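Local coordinates for protein PlaB phospholipase (Legionella pneumophila, PDB 6ZTI) that acts as a phospholipase of the alpha/beta-hydrolase class in Legionella pneumophila, with its activity controlled by NAD(H)-mediated assembly into tetramers, at residues L126-A130 / P131-G135; S136-A139 / Q140-K143. One frame throughout, in Å; residues are numbered along the deposited sequence.

Interaction 1: residues L126-A130 / P131-G135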
loop_
_atom_site.group_PDB
_atom_site.type_symbol
_atom_site.label_atom_id
_atom_site.label_comp_id
_atom_site.label_asym_id
_atom_site.label_seq_id
_atom_site.Cartn_x
_atom_site.Cartn_y
_atom_site.Cartn_z
ATOM N N LEU B 126 -30.533 -28.692 9.578
ATOM C CA LEU B 126 -29.805 -27.635 8.881
ATOM C C LEU B 126 -29.747 -28.032 7.415
ATOM O O LEU B 126 -29.070 -29.000 7.053
ATOM C CB LEU B 126 -28.410 -27.430 9.464
ATOM C CG LEU B 126 -27.527 -26.427 8.712
ATOM C CD1 LEU B 126 -28.250 -25.096 8.536
ATOM C CD2 LEU B 126 -26.205 -26.220 9.428
ATOM N N ILE B 127 -30.484 -27.301 6.585
ATOM C CA ILE B 127 -30.575 -27.552 5.155
ATOM C C ILE B 127 -29.926 -26.362 4.466
ATOM O O ILE B 127 -30.515 -25.281 4.392
ATOM C CB ILE B 127 -32.026 -27.749 4.700
ATOM C CG1 ILE B 127 -32.682 -28.867 5.513
ATOM C CG2 ILE B 127 -32.067 -28.057 3.198
ATOM C CD1 ILE B 127 -34.182 -29.007 5.290
ATOM N N MET B 128 -28.707 -26.558 3.973
ATOM C CA MET B 128 -27.917 -25.508 3.340
ATOM C C MET B 128 -28.039 -25.622 1.831
ATOM O O MET B 128 -27.707 -26.665 1.264
ATOM C CB MET B 128 -26.449 -25.625 3.753
ATOM C CG MET B 128 -26.175 -25.200 5.188
ATOM S SD MET B 128 -24.507 -25.657 5.673
ATOM C CE MET B 128 -24.749 -27.399 6.010
ATOM N N LEU B 129 -28.506 -24.549 1.186
ATOM C CA LEU B 129 -28.631 -24.476 -0.263
ATOM C C LEU B 129 -27.477 -23.651 -0.825
ATOM O O LEU B 129 -27.306 -22.477 -0.465
ATOM C CB LEU B 129 -29.971 -23.859 -0.669
ATOM C CG LEU B 129 -31.235 -24.419 -0.006
ATOM C CD1 LEU B 129 -32.506 -23.658 -0.418
ATOM C CD2 LEU B 129 -31.400 -25.899 -0.329
ATOM N N ALA B 130 -26.687 -24.269 -1.705
ATOM C CA ALA B 130 -25.503 -23.663 -2.316
ATOM C C ALA B 130 -24.715 -22.831 -1.308
ATOM O O ALA B 130 -24.394 -21.670 -1.589
ATOM C CB ALA B 130 -25.899 -22.796 -3.508
ATOM N N PRO B 131 -24.372 -23.394 -0.149
ATOM C CA PRO B 131 -23.624 -22.630 0.859
ATOM C C PRO B 131 -22.182 -22.411 0.454
ATOM O O PRO B 131 -21.537 -23.310 -0.090
ATOM C CB PRO B 131 -23.695 -23.528 2.094
ATOM C CG PRO B 131 -23.669 -24.896 1.491
ATOM C CD PRO B 131 -24.522 -24.804 0.251
ATOM N N ALA B 132 -21.664 -21.219 0.772
ATOM C CA ALA B 132 -20.263 -20.875 0.500
ATOM C C ALA B 132 -19.378 -21.325 1.664
ATOM O O ALA B 132 -18.633 -20.552 2.267
ATOM C CB ALA B 132 -20.122 -19.379 0.242
ATOM N N ASN B 133 -19.456 -22.625 1.961
ATOM C CA ASN B 133 -18.829 -23.140 3.174
ATOM C C ASN B 133 -17.314 -23.060 3.124
ATOM O O ASN B 133 -16.679 -22.918 4.173
ATOM C CB ASN B 133 -19.281 -24.570 3.431
ATOM C CG ASN B 133 -20.659 -24.623 4.054
ATOM O OD1 ASN B 133 -20.987 -23.837 4.949
ATOM N ND2 ASN B 133 -21.481 -25.533 3.573
ATOM N N HIS B 134 -16.712 -23.156 1.937
ATOM C CA HIS B 134 -15.275 -22.972 1.797
ATOM C C HIS B 134 -14.946 -21.718 0.987
ATOM O O HIS B 134 -13.842 -21.603 0.453
ATOM C CB HIS B 134 -14.636 -24.209 1.165
ATOM C CG HIS B 134 -14.836 -25.462 1.962
ATOM N ND1 HIS B 134 -13.998 -25.838 2.995
ATOM C CD2 HIS B 134 -15.787 -26.419 1.882
ATOM C CE1 HIS B 134 -14.429 -26.974 3.512
ATOM N NE2 HIS B 134 -15.508 -27.352 2.847
ATOM N N GLY B 135 -15.891 -20.790 0.870
ATOM C CA GLY B 135 -15.649 -19.496 0.255
ATOM C C GLY B 135 -16.189 -19.408 -1.160
ATOM O O GLY B 135 -16.689 -20.375 -1.742
#

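Interaction 2: residues S136-A139 / Q140-K143. With SND (thionicotinamide-adenine-dinucleotide), chain H.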
loop_
_atom_site.group_PDB
_atom_site.type_symbol
_atom_site.label_atom_id
_atom_site.label_comp_id
_atom_site.label_asym_id
_atom_site.label_seq_id
_atom_site.Cartn_x
_atom_site.Cartn_y
_atom_site.Cartn_z
ATOM N N SER B 136 -16.065 -18.202 -1.717
ATOM C CA SER B 136 -16.463 -17.882 -3.082
ATOM C C SER B 136 -15.309 -17.189 -3.787
ATOM O O SER B 136 -14.761 -16.215 -3.268
ATOM C CB SER B 136 -17.689 -16.965 -3.120
ATOM O OG SER B 136 -17.866 -16.419 -4.421
ATOM N N ALA B 137 -14.956 -17.681 -4.974
ATOM C CA ALA B 137 -13.882 -17.063 -5.741
ATOM C C ALA B 137 -14.185 -15.611 -6.064
ATOM O O ALA B 137 -13.256 -14.821 -6.272
ATOM C CB ALA B 137 -13.650 -17.854 -7.027
ATOM N N LEU B 138 -15.467 -15.239 -6.088
ATOM C CA LEU B 138 -15.861 -13.889 -6.448
ATOM C C LEU B 138 -15.541 -12.871 -5.358
ATOM O O LEU B 138 -15.444 -11.673 -5.658
ATOM C CB LEU B 138 -17.358 -13.848 -6.746
ATOM C CG LEU B 138 -17.881 -14.489 -8.029
ATOM C CD1 LEU B 138 -19.391 -14.413 -8.055
ATOM C CD2 LEU B 138 -17.310 -13.770 -9.222
ATOM N N ALA B 139 -15.381 -13.312 -4.106
ATOM C CA ALA B 139 -15.242 -12.370 -2.997
ATOM C C ALA B 139 -14.011 -11.497 -3.161
ATOM O O ALA B 139 -14.035 -10.305 -2.827
ATOM C CB ALA B 139 -15.179 -13.128 -1.664
ATOM N N GLN B 140 -12.926 -12.064 -3.680
ATOM C CA GLN B 140 -11.709 -11.287 -3.849
ATOM C C GLN B 140 -11.918 -10.124 -4.813
ATOM O O GLN B 140 -11.339 -9.050 -4.617
ATOM C CB GLN B 140 -10.572 -12.195 -4.320
ATOM C CG GLN B 140 -9.248 -11.476 -4.415
ATOM C CD GLN B 140 -8.068 -12.419 -4.559
ATOM O OE1 GLN B 140 -7.554 -12.622 -5.655
ATOM N NE2 GLN B 140 -7.625 -12.989 -3.443
ATOM N N LEU B 141 -12.759 -10.297 -5.835
ATOM C CA LEU B 141 -13.089 -9.195 -6.733
ATOM C C LEU B 141 -13.604 -7.960 -5.993
ATOM O O LEU B 141 -13.725 -6.892 -6.598
ATOM C CB LEU B 141 -14.121 -9.635 -7.762
ATOM C CG LEU B 141 -13.747 -10.876 -8.569
ATOM C CD1 LEU B 141 -14.775 -11.100 -9.661
ATOM C CD2 LEU B 141 -12.342 -10.770 -9.177
ATOM N N GLY B 142 -13.922 -8.092 -4.697
ATOM C CA GLY B 142 -14.112 -6.946 -3.825
ATOM C C GLY B 142 -15.434 -6.221 -4.040
ATOM O O GLY B 142 -16.223 -6.525 -4.938
ATOM N N LYS B 143 -15.635 -5.188 -3.216
ATOM C CA LYS B 143 -16.943 -4.540 -3.096
ATOM C C LYS B 143 -17.360 -3.840 -4.388
ATOM O O LYS B 143 -18.467 -4.062 -4.895
ATOM C CB LYS B 143 -16.910 -3.546 -1.926
ATOM C CG LYS B 143 -18.262 -2.972 -1.532
ATOM C CD LYS B 143 -18.178 -2.181 -0.231
ATOM C CE LYS B 143 -19.499 -1.497 0.084
ATOM N NZ LYS B 143 -20.592 -2.471 0.362
HETATM P PA SND H . -6.701 -10.223 -13.589
HETATM O O1A SND H . -5.242 -10.534 -13.519
HETATM O O2A SND H . -7.541 -10.973 -14.585
HETATM O O5B SND H . -7.003 -8.665 -13.868
HETATM C C5B SND H . -6.163 -7.697 -13.226
HETATM C C4B SND H . -6.908 -6.387 -13.218
HETATM O O4B SND H . -7.265 -6.015 -14.573
HETATM C C3B SND H . -8.212 -6.397 -12.421
HETATM O O3B SND H . -8.344 -5.173 -11.712
HETATM C C2B SND H . -9.272 -6.532 -13.511
HETATM O O2B SND H . -10.525 -5.998 -13.115
HETATM C C1B SND H . -8.640 -5.696 -14.618
HETATM N N9A SND H . -9.138 -6.006 -15.952
HETATM C C8A SND H . -8.842 -7.111 -16.708
HETATM N N7A SND H . -9.520 -7.193 -17.826
HETATM C C5A SND H . -10.324 -6.060 -17.805
HETATM C C6A SND H . -11.322 -5.593 -18.677
HETATM N N6A SND H . -11.640 -6.194 -19.828
HETATM N N1A SND H . -11.973 -4.460 -18.334
HETATM C C2A SND H . -11.622 -3.831 -17.211
HETATM N N3A SND H . -10.686 -4.171 -16.319
HETATM C C4A SND H . -10.083 -5.311 -16.667
HETATM O O3 SND H . -7.340 -10.468 -12.156
HETATM P PN SND H . -8.789 -10.248 -11.515
HETATM O O1N SND H . -9.759 -10.142 -12.633
HETATM O O2N SND H . -8.687 -9.155 -10.530
HETATM O O5D SND H . -8.972 -11.648 -10.748
HETATM C C5D SND H . -8.529 -11.792 -9.381
HETATM C C4D SND H . -7.926 -13.164 -9.165
HETATM O O4D SND H . -8.849 -14.191 -9.600
HETATM C C3D SND H . -6.627 -13.458 -9.915
HETATM O O3D SND H . -5.860 -14.377 -9.139
HETATM C C2D SND H . -7.145 -14.077 -11.215
HETATM O O2D SND H . -6.191 -14.887 -11.893
HETATM C C1D SND H . -8.283 -14.926 -10.658
HETATM N N1N SND H . -9.357 -15.121 -11.736
HETATM C C2N SND H . -10.246 -14.123 -11.868
HETATM C C3N SND H . -11.307 -14.255 -12.740
HETATM C C7N SND H . -12.374 -13.220 -12.783
HETATM S S7N SND H . -13.978 -13.653 -12.855
HETATM N N7N SND H . -11.990 -11.962 -12.722
HETATM C C4N SND H . -11.418 -15.423 -13.485
HETATM C C5N SND H . -10.472 -16.424 -13.349
HETATM C C6N SND H . -9.436 -16.254 -12.460
HETATM O O HOH W 1 -12.236 -15.093 -3.157
#

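Interaction 1: residues L126-A130 / P131-G135
A thioether serves as a hydrogen-bond acceptor where the chain leaves the sheet: the carboxamide of Asn-133 directs ND2 at Met-128 SD, 3.7 Å away, in a weak but fairly straight bond (N-H...S 161°). The two side chains run at about a right angle to each other. In Met-128, CG anti to the carbonyl carbon and an extended chi2 (169°) carry SD to the amide, while the bend at chi3 turns only the terminal methyl. Nearer the backbone the same residue makes an apolar contact, Met-128 CB lying 3.7 Å from CG of Pro-131, so the methionine is engaged at its root by a proline ring and farther out by an amide.

Between these partners the backbone turns sharply. Ala-130, just past the end of the strand, has a positive phi of 40°, and the peptide that follows it carries no N-H because Pro-131 comes next; Ala-130 O is buried with no partner in the model. Ala-132 forms the centre of an inverse gamma turn, with a weak bond of 3.0 Å from Asn-133 N to Pro-131 O. An overlapping type I beta turn, Ala-132 to Gly-135, carries the chain past Asn-133, closed by Gly-135 N to Ala-132 O at 3.1 Å.

The strand belongs to the parallel sheet of the alpha/beta-hydrolase domain, and Met-128 also packs on Thr-98 and Val-194 of its two neighbouring strands. The amide has stronger partners than sulfur: Asn-133 OD1 accepts from Arg-107 NE, and ND2 also donates to the carbonyl of Thr-226. With both ends of the carboxamide engaged, its rotation is defined by these oxygen and nitrogen partners, and the methionine sulfur supplies a soft, secondary acceptor in a buried setting.

Interaction 2: residues S136-A139 / Q140-K143
Leu-141 lies against the Leu-138 carbonyl, its CB 3.2 Å from Leu-138 O, while its two methyl branches serve different neighbours. Leu-141 CD1 reaches the CD2 methyl of Leu-138 at 3.7 Å, the two side chains crossing at a slant. Leu-141 CD2 meets the bound thio-NAD, 3.8 Å from the thioamide nitrogen N7N.

The backbone beneath follows the loop after strand 123-129 of the alpha/beta-hydrolase sheet. It has helical angles up to Leu-141, without the regular bonds over 137-139, and is broken by the positive phi of Gly-142 (75°) at the entrance to helix 142-146. Ser-136 opens it with an ST turn, its OG accepting from Leu-138 N at 3.2 Å; Val-220 O is a further partner of this hydroxyl. Leu-141 N then makes a weak, bent bond to Leu-138 O (124°). A water accepts from Gln-140 N and lies in bonding position to Ser-136 O, which competes with other acceptors for its protons.

Gln-140 sends CG anti to its backbone N (chi1 -176°) and extends beyond it, bringing Gln-140 OE1 to 3.6 Å from the ribose carbon C4D of the ligand. Its NE2 is held by Glu-167 OE2 and Arg-383 O. The dinucleotide is also hydrogen-bonded to Arg-145 and Asn-209, and to Leu-360, Arg-381 and Tyr-393 of a second subunit.

In the fold
Strand 123-129 arrives in the parallel sheet between strands 93-99 and 191-197, and interaction 1 closes the first bend beyond its end, in the buried interior. The chain passes directly from Gly-135 to Ser-136, where interaction 2 begins, winding the connection up toward helix 142-146. The two contacts thus stand in series along one continuous run of chain, neither nested nor crossed, with centres about 16 Å apart and no touch between them beyond their adjoining ends. The path leads from the core of the hydrolase sheet to a partly buried contact beside the pocket where thio-NAD meets two subunits.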